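Local coordinates for flagellar motor switch protein FliG (Thermotoga maritima, PDB 3AJC) that probably forms, as middle and C-terminal domains here, part of the flagellar switch complex that meets chemotaxis proteins and motor components setting the direction of rotation, at residues K195-E198 with E199-K203; I205-I208 with R209-E212; R128-F132 with E133-K137; K183-L186 with E187-P191. All blocks are in the same frame, centred on the assembly; numbering follows the deposited sequence.

Interaction 1: K195-E198 with E199-K203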
loop_
_atom_site.group_PDB
_atom_site.type_symbol
_atom_site.label_atom_id
_atom_site.label_comp_id
_atom_site.label_asym_id
_atom_site.label_seq_id
_atom_site.Cartn_x
_atom_site.Cartn_y
_atom_site.Cartn_z
ATOM N N LYS A 195 -3.481 11.028 12.040
ATOM C CA LYS A 195 -2.257 10.501 11.459
ATOM C C LYS A 195 -1.496 9.570 12.406
ATOM O O LYS A 195 -0.680 8.767 11.955
ATOM C CB LYS A 195 -1.344 11.637 10.977
ATOM C CG LYS A 195 -0.631 12.398 12.076
ATOM C CD LYS A 195 -1.613 13.153 12.965
ATOM C CE LYS A 195 -2.443 14.173 12.177
ATOM N NZ LYS A 195 -3.913 13.891 12.216
ATOM N N ASP A 196 -1.757 9.668 13.709
ATOM C CA ASP A 196 -1.084 8.790 14.671
ATOM C C ASP A 196 -1.686 7.397 14.534
ATOM O O ASP A 196 -0.986 6.389 14.622
ATOM C CB ASP A 196 -1.281 9.282 16.111
ATOM C CG ASP A 196 -0.687 10.663 16.346
ATOM O OD1 ASP A 196 0.489 10.890 15.982
ATOM O OD2 ASP A 196 -1.399 11.522 16.906
ATOM N N VAL A 197 -3.001 7.359 14.332
ATOM C CA VAL A 197 -3.720 6.109 14.154
ATOM C C VAL A 197 -3.143 5.469 12.898
ATOM O O VAL A 197 -2.874 4.269 12.857
ATOM C CB VAL A 197 -5.224 6.379 13.976
ATOM C CG1 VAL A 197 -5.943 5.129 13.503
ATOM C CG2 VAL A 197 -5.807 6.853 15.290
ATOM N N GLU A 198 -2.915 6.304 11.892
ATOM C CA GLU A 198 -2.363 5.872 10.616
ATOM C C GLU A 198 -0.966 5.256 10.687
ATOM O O GLU A 198 -0.736 4.187 10.114
ATOM C CB GLU A 198 -2.356 7.045 9.631
ATOM C CG GLU A 198 -3.667 7.208 8.884
ATOM C CD GLU A 198 -3.919 6.060 7.914
ATOM O OE1 GLU A 198 -5.035 5.985 7.346
ATOM O OE2 GLU A 198 -2.993 5.235 7.713
ATOM N N GLU A 199 -0.022 5.912 11.361
ATOM C CA GLU A 199 1.317 5.335 11.435
ATOM C C GLU A 199 1.348 4.123 12.351
ATOM O O GLU A 199 2.156 3.213 12.153
ATOM C CB GLU A 199 2.358 6.366 11.884
ATOM C CG GLU A 199 1.814 7.631 12.487
ATOM C CD GLU A 199 2.923 8.579 12.892
ATOM O OE1 GLU A 199 2.990 9.704 12.348
ATOM O OE2 GLU A 199 3.733 8.188 13.756
ATOM N N ALA A 200 0.468 4.110 13.348
ATOM C CA ALA A 200 0.393 2.974 14.258
ATOM C C ALA A 200 0.016 1.752 13.417
ATOM O O ALA A 200 0.662 0.703 13.506
ATOM C CB ALA A 200 -0.659 3.229 15.360
ATOM N N GLN A 201 -1.007 1.902 12.577
ATOM C CA GLN A 201 -1.445 0.805 11.713
ATOM C C GLN A 201 -0.327 0.443 10.727
ATOM O O GLN A 201 -0.047 -0.738 10.480
ATOM C CB GLN A 201 -2.737 1.186 10.962
ATOM C CG GLN A 201 -3.962 1.352 11.878
ATOM C CD GLN A 201 -5.291 1.545 11.138
ATOM O OE1 GLN A 201 -5.327 1.872 9.947
ATOM N NE2 GLN A 201 -6.392 1.364 11.860
ATOM N N GLN A 202 0.329 1.457 10.179
ATOM C CA GLN A 202 1.423 1.215 9.243
ATOM C C GLN A 202 2.530 0.393 9.921
ATOM O O GLN A 202 3.123 -0.502 9.315
ATOM C CB GLN A 202 2.009 2.545 8.775
ATOM C CG GLN A 202 3.157 2.369 7.828
ATOM C CD GLN A 202 2.688 2.085 6.415
ATOM O OE1 GLN A 202 1.741 1.319 6.193
ATOM N NE2 GLN A 202 3.354 2.705 5.441
ATOM N N LYS A 203 2.805 0.725 11.182
ATOM C CA LYS A 203 3.825 0.043 11.975
ATOM C C LYS A 203 3.497 -1.437 12.148
ATOM O O LYS A 203 4.374 -2.295 12.070
ATOM C CB LYS A 203 3.911 0.697 13.352
ATOM C CG LYS A 203 5.251 1.306 13.690
ATOM C CD LYS A 203 5.067 2.450 14.674
ATOM C CE LYS A 203 6.396 2.969 15.188
ATOM N NZ LYS A 203 6.208 4.200 16.018
#
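A chi1 of 168° swings Val197 CG1 away from the backbone N and alongside the carbonyl carbon, while Gln201, one turn on, has CG anti to its own carbonyl carbon (chi1 -67°) and an extended chain beyond it. The two side chains therefore leave the same face of the helix as neighbours, with Val197 CG1 4.1 Å from Gln201 NE2. That is a van der Waals contact of the methyl with the amide end of the glutamine; the amide nitrogen finds its hydrogen bonds across the fold, at the carbonyl oxygens of Ala158 and Gly161. Those two bonds fix the rotation of the amide. Nearer the backbone, the stem of the glutamine rests on the preceding turn, Gln201 CG lying 3.3 Å from Val197 O. Val197 also touches Val192 in the loop before the helix.

The backbone beneath is regular. Ala200, Gln201 and Gln202 donate their N-H to the O of Asp196, Val197 and Glu198 in turn. Ala200 CB sits 3.3 Å from Asp196 O, and its small methyl lies against Asp154, Leu157 and Ala158 of helix 152-159. The Glu199 side chain is modelled too tightly against the backbone below it for its exact course to be trusted, so its position relative to Asp196 carries no weight.

Taken together, this is an amphipathic start to the long helix 194-213, whose i to i+4 bonds and stacked side-chain neighbours are those of an ordinary alpha-helix, with one face turned to the C-terminal helical bundle.

Interaction 2: I205-I208 with R209-E212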
loop_
_atom_site.group_PDB
_atom_site.type_symbol
_atom_site.label_atom_id
_atom_site.label_comp_id
_atom_site.label_asym_id
_atom_site.label_seq_id
_atom_site.Cartn_x
_atom_site.Cartn_y
_atom_site.Cartn_z
ATOM N N ILE A 205 1.524 -3.159 10.182
ATOM C CA ILE A 205 1.578 -3.735 8.848
ATOM C C ILE A 205 3.013 -4.095 8.496
ATOM O O ILE A 205 3.267 -5.145 7.912
ATOM C CB ILE A 205 1.030 -2.748 7.795
ATOM C CG1 ILE A 205 -0.490 -2.631 7.947
ATOM C CG2 ILE A 205 1.403 -3.222 6.381
ATOM C CD1 ILE A 205 -1.119 -1.579 7.072
ATOM N N ASN A 206 3.951 -3.218 8.844
ATOM C CA ASN A 206 5.356 -3.490 8.566
ATOM C C ASN A 206 5.797 -4.744 9.320
ATOM O O ASN A 206 6.553 -5.558 8.792
ATOM C CB ASN A 206 6.226 -2.287 8.952
ATOM C CG ASN A 206 5.957 -1.076 8.078
ATOM O OD1 ASN A 206 5.591 -1.210 6.917
ATOM N ND2 ASN A 206 6.149 0.115 8.634
ATOM N N ILE A 207 5.308 -4.902 10.548
ATOM C CA ILE A 207 5.630 -6.080 11.350
ATOM C C ILE A 207 5.156 -7.328 10.596
ATOM O O ILE A 207 5.865 -8.324 10.512
ATOM C CB ILE A 207 4.928 -6.033 12.741
ATOM C CG1 ILE A 207 5.566 -4.950 13.613
ATOM C CG2 ILE A 207 4.999 -7.397 13.420
ATOM C CD1 ILE A 207 4.908 -4.811 14.967
ATOM N N ILE A 208 3.949 -7.259 10.048
ATOM C CA ILE A 208 3.373 -8.368 9.296
ATOM C C ILE A 208 4.186 -8.656 8.027
ATOM O O ILE A 208 4.500 -9.809 7.721
ATOM C CB ILE A 208 1.904 -8.049 8.932
ATOM C CG1 ILE A 208 1.059 -8.051 10.216
ATOM C CG2 ILE A 208 1.365 -9.052 7.903
ATOM C CD1 ILE A 208 -0.346 -7.477 10.054
ATOM N N ARG A 209 4.535 -7.603 7.297
ATOM C CA ARG A 209 5.311 -7.771 6.077
ATOM C C ARG A 209 6.655 -8.447 6.373
ATOM O O ARG A 209 7.142 -9.251 5.574
ATOM C CB ARG A 209 5.529 -6.414 5.409
ATOM C CG ARG A 209 5.861 -6.500 3.932
ATOM C CD ARG A 209 5.734 -5.141 3.280
ATOM N NE ARG A 209 6.772 -4.216 3.721
ATOM C CZ ARG A 209 6.558 -2.934 4.007
ATOM N NH1 ARG A 209 5.334 -2.422 3.907
ATOM N NH2 ARG A 209 7.567 -2.162 4.385
ATOM N N ARG A 210 7.241 -8.127 7.525
ATOM C CA ARG A 210 8.519 -8.711 7.924
ATOM C C ARG A 210 8.377 -10.152 8.409
ATOM O O ARG A 210 9.245 -10.988 8.155
ATOM C CB ARG A 210 9.172 -7.876 9.028
ATOM C CG ARG A 210 10.415 -8.517 9.626
ATOM C CD ARG A 210 11.084 -7.602 10.644
ATOM N NE ARG A 210 10.197 -7.267 11.755
ATOM C CZ ARG A 210 9.786 -8.131 12.678
ATOM N NH1 ARG A 210 10.182 -9.399 12.634
ATOM N NH2 ARG A 210 8.977 -7.725 13.650
ATOM N N LEU A 211 7.287 -10.442 9.113
ATOM C CA LEU A 211 7.059 -11.791 9.618
ATOM C C LEU A 211 6.692 -12.777 8.520
ATOM O O LEU A 211 6.722 -13.986 8.733
ATOM C CB LEU A 211 5.974 -11.791 10.695
ATOM C CG LEU A 211 6.425 -11.324 12.078
ATOM C CD1 LEU A 211 5.263 -11.427 13.048
ATOM C CD2 LEU A 211 7.592 -12.184 12.559
ATOM N N GLU A 212 6.343 -12.269 7.343
ATOM C CA GLU A 212 6.002 -13.157 6.245
ATOM C C GLU A 212 7.223 -13.341 5.354
ATOM O O GLU A 212 7.354 -14.354 4.664
ATOM C CB GLU A 212 4.821 -12.609 5.446
ATOM C CG GLU A 212 5.048 -11.275 4.791
ATOM C CD GLU A 212 3.820 -10.812 4.044
ATOM O OE1 GLU A 212 3.298 -11.608 3.237
ATOM O OE2 GLU A 212 3.374 -9.664 4.258
#
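Ile207 and Leu211, a turn apart on one flank of the helix, make the apolar part of this stretch: Ile207 CG2 meets Leu211 CD1 at 4.1 Å. The same methyl of Ile207 is 4.0 Å from Arg210 NH2, because that branch stands anti to the backbone N, beside the carbonyl carbon. One face of the Arg210 guanidinium is turned to Ile207 O, and its NH2 has a long, weak ion pair with Glu149.

The polar side-chain pair is Asn206 and Arg209. They run alongside each other, and Asn206 OD1 comes to 3.3 Å from both Arg209 NH1 and Arg209 NH2, the amide and guanidinium planes turned 63° apart. The oxygen approaches the guanidinium obliquely. Nearby, Arg209 NE faces Arg128 NE, a like-charged neighbour, so a partial negative charge such as the amide oxygen would probably ease the crowding of positive groups.

Backbone bonds complete the account. Arg209 N donates to Ile205 O at 2.8 Å, and Arg210 N and Leu211 N bond likewise to Asn206 O and Ile207 O. The next, Glu212 N to Ile208 O at 3.1 Å, is weak, its N-H angle down to 127°, as the helix nears its end. A chi1 of 62° sets Glu212 CG between its backbone N and carbonyl carbon, which brings it to 3.3 Å from the same Ile208 O.

Around this turn, Ile208 and Leu211 pack on Val146 of helix 140-147, Leu211 also on Leu145, and both on Ile217. Ile208 further reaches Phe130 and Ile207 reaches Val150, so this turn packs on helix 140-147 and on the loops at Phe130, Val150 and Ile217.

Interaction 3: R128-F132 with E133-K137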
loop_
_atom_site.group_PDB
_atom_site.type_symbol
_atom_site.label_atom_id
_atom_site.label_comp_id
_atom_site.label_asym_id
_atom_site.label_seq_id
_atom_site.Cartn_x
_atom_site.Cartn_y
_atom_site.Cartn_z
ATOM N N ARG A 128 2.762 -5.936 -0.701
ATOM C CA ARG A 128 2.731 -4.529 -0.319
ATOM C C ARG A 128 1.303 -3.977 -0.292
ATOM O O ARG A 128 1.075 -2.870 0.190
ATOM C CB ARG A 128 3.579 -3.693 -1.279
ATOM C CG ARG A 128 5.054 -3.707 -0.964
ATOM C CD ARG A 128 5.297 -3.156 0.428
ATOM N NE ARG A 128 6.718 -2.974 0.701
ATOM C CZ ARG A 128 7.508 -2.144 0.029
ATOM N NH1 ARG A 128 7.017 -1.414 -0.963
ATOM N NH2 ARG A 128 8.790 -2.040 0.348
ATOM N N MET A 129 0.355 -4.754 -0.808
ATOM C CA MET A 129 -1.055 -4.345 -0.857
ATOM C C MET A 129 -1.819 -4.563 0.455
ATOM O O MET A 129 -2.949 -4.104 0.610
ATOM C CB MET A 129 -1.778 -5.093 -1.985
ATOM C CG MET A 129 -1.529 -4.518 -3.376
ATOM S SD MET A 129 -2.251 -5.546 -4.670
ATOM C CE MET A 129 -4.037 -5.172 -4.464
ATOM N N PHE A 130 -1.191 -5.271 1.386
ATOM C CA PHE A 130 -1.791 -5.582 2.680
ATOM C C PHE A 130 -2.232 -4.315 3.414
ATOM O O PHE A 130 -1.433 -3.399 3.614
ATOM C CB PHE A 130 -0.763 -6.340 3.538
ATOM C CG PHE A 130 -1.366 -7.066 4.710
ATOM C CD1 PHE A 130 -1.830 -8.369 4.568
ATOM C CD2 PHE A 130 -1.502 -6.438 5.941
ATOM C CE1 PHE A 130 -2.429 -9.034 5.629
ATOM C CE2 PHE A 130 -2.105 -7.096 7.019
ATOM C CZ PHE A 130 -2.566 -8.398 6.861
ATOM N N VAL A 131 -3.505 -4.241 3.784
ATOM C CA VAL A 131 -3.998 -3.091 4.541
ATOM C C VAL A 131 -4.367 -3.590 5.934
ATOM O O VAL A 131 -4.461 -4.793 6.165
ATOM C CB VAL A 131 -5.245 -2.420 3.897
ATOM C CG1 VAL A 131 -4.857 -1.798 2.561
ATOM C CG2 VAL A 131 -6.383 -3.425 3.751
ATOM N N PHE A 132 -4.588 -2.668 6.858
ATOM C CA PHE A 132 -4.897 -3.063 8.223
ATOM C C PHE A 132 -6.058 -4.039 8.358
ATOM O O PHE A 132 -5.963 -4.983 9.129
ATOM C CB PHE A 132 -5.148 -1.836 9.100
ATOM C CG PHE A 132 -5.052 -2.121 10.569
ATOM C CD1 PHE A 132 -3.838 -2.513 11.137
ATOM C CD2 PHE A 132 -6.173 -2.010 11.389
ATOM C CE1 PHE A 132 -3.744 -2.791 12.516
ATOM C CE2 PHE A 132 -6.093 -2.284 12.755
ATOM C CZ PHE A 132 -4.879 -2.678 13.322
ATOM N N GLU A 133 -7.144 -3.825 7.614
ATOM C CA GLU A 133 -8.292 -4.725 7.693
ATOM C C GLU A 133 -7.947 -6.113 7.164
ATOM O O GLU A 133 -8.644 -7.073 7.469
ATOM C CB GLU A 133 -9.498 -4.171 6.919
ATOM C CG GLU A 133 -10.214 -2.979 7.557
ATOM C CD GLU A 133 -10.815 -3.281 8.931
ATOM O OE1 GLU A 133 -11.403 -4.366 9.117
ATOM O OE2 GLU A 133 -10.720 -2.412 9.826
ATOM N N ASP A 134 -6.876 -6.229 6.379
ATOM C CA ASP A 134 -6.484 -7.540 5.862
ATOM C C ASP A 134 -6.128 -8.511 6.998
ATOM O O ASP A 134 -6.064 -9.727 6.791
ATOM C CB ASP A 134 -5.310 -7.416 4.877
ATOM C CG ASP A 134 -5.745 -6.879 3.501
ATOM O OD1 ASP A 134 -6.812 -7.288 3.002
ATOM O OD2 ASP A 134 -5.012 -6.059 2.913
ATOM N N ILE A 135 -5.904 -7.976 8.200
ATOM C CA ILE A 135 -5.584 -8.802 9.357
ATOM C C ILE A 135 -6.713 -9.806 9.610
ATOM O O ILE A 135 -6.506 -10.834 10.250
ATOM C CB ILE A 135 -5.354 -7.930 10.620
ATOM C CG1 ILE A 135 -4.036 -7.169 10.477
ATOM C CG2 ILE A 135 -5.310 -8.809 11.883
ATOM C CD1 ILE A 135 -3.787 -6.117 11.547
ATOM N N LEU A 136 -7.905 -9.506 9.100
ATOM C CA LEU A 136 -9.046 -10.412 9.246
ATOM C C LEU A 136 -8.811 -11.666 8.395
ATOM O O LEU A 136 -9.429 -12.707 8.620
ATOM C CB LEU A 136 -10.339 -9.727 8.797
ATOM C CG LEU A 136 -10.900 -8.604 9.674
ATOM C CD1 LEU A 136 -12.082 -7.946 8.965
ATOM C CD2 LEU A 136 -11.325 -9.164 11.028
ATOM N N LYS A 137 -7.909 -11.563 7.424
ATOM C CA LYS A 137 -7.586 -12.688 6.557
ATOM C C LYS A 137 -6.659 -13.678 7.257
ATOM O O LYS A 137 -6.572 -14.837 6.854
ATOM C CB LYS A 137 -6.886 -12.202 5.280
ATOM C CG LYS A 137 -7.704 -12.321 4.001
ATOM C CD LYS A 137 -8.808 -11.276 3.933
ATOM C CE LYS A 137 -9.887 -11.685 2.921
ATOM N NZ LYS A 137 -10.172 -13.162 2.984
#
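Val131 N donates to Asp134 OD2 at 2.5 Å, with a nearly straight N-H angle of 169°; the carboxylate oxygen is met on its anti side, somewhat out of the carboxylate plane. The distance is shorter than usual for such a bond, and its exact length should be read with care. In the return direction, Asp134 N donates to Val131 O at 2.8 Å, the donor standing well above the carbonyl plane. With Val131 just ahead of the 3-10 segment 132-136, the side chain of the third residue thus reaches back to the leading N-H, the reverse half of a capping box. Ile135 N follows with a bond to Phe132 O at 3.1 Å, the i to i+3 spacing of a 3-10 turn.

Outside the polar core, Val131 CG2 lies beside the same Asp134 OD2. Phe130 has CG anti to the backbone N (chi1 -163°), which lays its ring over the aspartate: Asp134 CB is 3.5 Å from the centre of the Phe130 ring and only 16° off its normal, a CH-pi contact on one face. Ile135 fills in between the two phenylalanines. Its CG1 stands 4.0 Å from Phe130 CE2, the side chains at about a right angle, and its CD1 is 3.5 Å from Phe132 CE1.

This packing continues onto helix 194-213, Ile135 meeting Ile208 and Phe132 meeting Ile204. Glu133 is hydrogen-bonded to Ser163.

Chemically, an acid that receives the leading N-H of a short helix would probably stay ionised, while its own methylene serves the aromatic ring, so that one residue joins the polar turn to the apolar side.

Interaction 4: K183-L186 with E187-P191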
loop_
_atom_site.group_PDB
_atom_site.type_symbol
_atom_site.label_atom_id
_atom_site.label_comp_id
_atom_site.label_asym_id
_atom_site.label_seq_id
_atom_site.Cartn_x
_atom_site.Cartn_y
_atom_site.Cartn_z
ATOM N N LYS A 183 -6.717 -2.194 27.620
ATOM C CA LYS A 183 -7.931 -1.549 28.120
ATOM C C LYS A 183 -7.601 -0.310 28.940
ATOM O O LYS A 183 -8.278 0.719 28.824
ATOM C CB LYS A 183 -8.760 -2.526 28.951
ATOM C CG LYS A 183 -9.320 -3.688 28.150
ATOM C CD LYS A 183 -10.145 -4.611 29.040
ATOM C CE LYS A 183 -10.777 -5.727 28.228
ATOM N NZ LYS A 183 -11.574 -6.702 29.020
ATOM N N ASP A 184 -6.560 -0.410 29.767
ATOM C CA ASP A 184 -6.130 0.719 30.586
ATOM C C ASP A 184 -5.726 1.896 29.716
ATOM O O ASP A 184 -6.114 3.036 29.984
ATOM C CB ASP A 184 -4.938 0.342 31.455
ATOM C CG ASP A 184 -5.339 0.023 32.869
ATOM O OD1 ASP A 184 -5.674 -1.153 33.132
ATOM O OD2 ASP A 184 -5.333 0.959 33.708
ATOM N N GLU A 185 -4.933 1.615 28.684
ATOM C CA GLU A 185 -4.483 2.654 27.773
ATOM C C GLU A 185 -5.692 3.338 27.141
ATOM O O GLU A 185 -5.807 4.563 27.176
ATOM C CB GLU A 185 -3.584 2.051 26.692
ATOM C CG GLU A 185 -3.168 3.013 25.577
ATOM C CD GLU A 185 -2.296 4.162 26.057
ATOM O OE1 GLU A 185 -1.655 4.817 25.204
ATOM O OE2 GLU A 185 -2.250 4.418 27.278
ATOM N N LEU A 186 -6.598 2.546 26.579
ATOM C CA LEU A 186 -7.794 3.094 25.945
ATOM C C LEU A 186 -8.578 4.023 26.881
ATOM O O LEU A 186 -8.957 5.130 26.496
ATOM C CB LEU A 186 -8.691 1.954 25.460
ATOM C CG LEU A 186 -8.051 1.075 24.381
ATOM C CD1 LEU A 186 -8.858 -0.194 24.173
ATOM C CD2 LEU A 186 -7.939 1.870 23.092
ATOM N N GLU A 187 -8.806 3.577 28.111
ATOM C CA GLU A 187 -9.541 4.368 29.094
ATOM C C GLU A 187 -8.950 5.750 29.355
ATOM O O GLU A 187 -9.690 6.724 29.491
ATOM C CB GLU A 187 -9.627 3.612 30.419
ATOM C CG GLU A 187 -10.539 2.401 30.380
ATOM C CD GLU A 187 -10.464 1.579 31.652
ATOM O OE1 GLU A 187 -11.272 0.635 31.801
ATOM O OE2 GLU A 187 -9.594 1.874 32.499
ATOM N N TYR A 188 -7.624 5.833 29.436
ATOM C CA TYR A 188 -6.968 7.110 29.703
ATOM C C TYR A 188 -6.234 7.673 28.499
ATOM O O TYR A 188 -5.302 8.465 28.650
ATOM C CB TYR A 188 -5.976 6.975 30.860
ATOM C CG TYR A 188 -6.581 6.442 32.131
ATOM C CD1 TYR A 188 -6.424 5.104 32.488
ATOM C CD2 TYR A 188 -7.314 7.270 32.976
ATOM C CE1 TYR A 188 -6.981 4.603 33.656
ATOM C CE2 TYR A 188 -7.878 6.780 34.147
ATOM C CZ TYR A 188 -7.707 5.448 34.482
ATOM O OH TYR A 188 -8.259 4.967 35.645
ATOM N N MET A 189 -6.644 7.263 27.306
ATOM C CA MET A 189 -5.999 7.755 26.101
ATOM C C MET A 189 -6.655 9.051 25.633
ATOM O O MET A 189 -6.022 10.097 25.627
ATOM C CB MET A 189 -6.055 6.697 24.998
ATOM C CG MET A 189 -5.462 7.147 23.679
ATOM S SD MET A 189 -5.251 5.760 22.557
ATOM C CE MET A 189 -3.517 5.751 22.389
ATOM N N GLY A 190 -7.926 8.985 25.256
ATOM C CA GLY A 190 -8.604 10.183 24.796
ATOM C C GLY A 190 -8.481 10.375 23.293
ATOM O O GLY A 190 -7.996 9.483 22.596
ATOM N N PRO A 191 -8.918 11.528 22.758
ATOM C CA PRO A 191 -8.837 11.789 21.316
ATOM C C PRO A 191 -7.396 11.877 20.826
ATOM O O PRO A 191 -6.508 12.335 21.548
ATOM C CB PRO A 191 -9.586 13.114 21.161
ATOM C CG PRO A 191 -10.564 13.088 22.306
ATOM C CD PRO A 191 -9.688 12.587 23.431
#
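Tyr188 N is shared between two carbonyls: it donates to Asp184 O at 3.2 Å and, more weakly, to Glu185 O, also at 3.2 Å but with an N-H angle of only 122°. Just before it, Glu187 N bonds to Lys183 O at 3.0 Å in regular alpha-helical fashion. Just after it, Met189 N turns to Leu186 O at 3.2 Å, the donor standing far above the carbonyl plane, an i to i+3 bond. Helix 176-187 ends here and the chain turns off, Tyr188 being the first residue to leave helical angles; Gly190 follows with a positive phi of 91°, which glycine takes easily.

Among the side chains, Asp184 runs beside Tyr188, and Asp184 OD2 lies at the ring's edge, in its plane, 4.0 Å from Tyr188 CE1, with the carboxylate turned 31° from the ring. Asp184 OD2 also lies 4.5 Å from Glu187 OE2, a like-charged pair on the surface. Met189 and Glu185 cross on the inner side, Met189 CE reaching 3.5 Å from Glu185 OE1, an oxygen that has a long, weak ion pair with Arg153. Met189 meets Leu157, and Leu186 meets Ala156, both on helix 152-159.

In the fold
Along the chain the order is interaction 3, interaction 4, interaction 1 and interaction 2, strictly in series, with none nested or crossed; each closes no more than a turn of its own. Interaction 3 lies between helices 119-128 and 140-147. Interaction 4 ends helix 176-187, and its loop runs straight into helix 194-213, which carries interactions 1 and 2 in succession. The ties between them are spatial: residues 128-137 pack on that last helix, with Phe132 at Gln201 of interaction 1 and at Ile205 of interaction 2. Interaction 4 adjoins interaction 1 along the chain but does not touch interactions 2 and 3, its nearest atoms about 15 Å and about 11 Å from theirs.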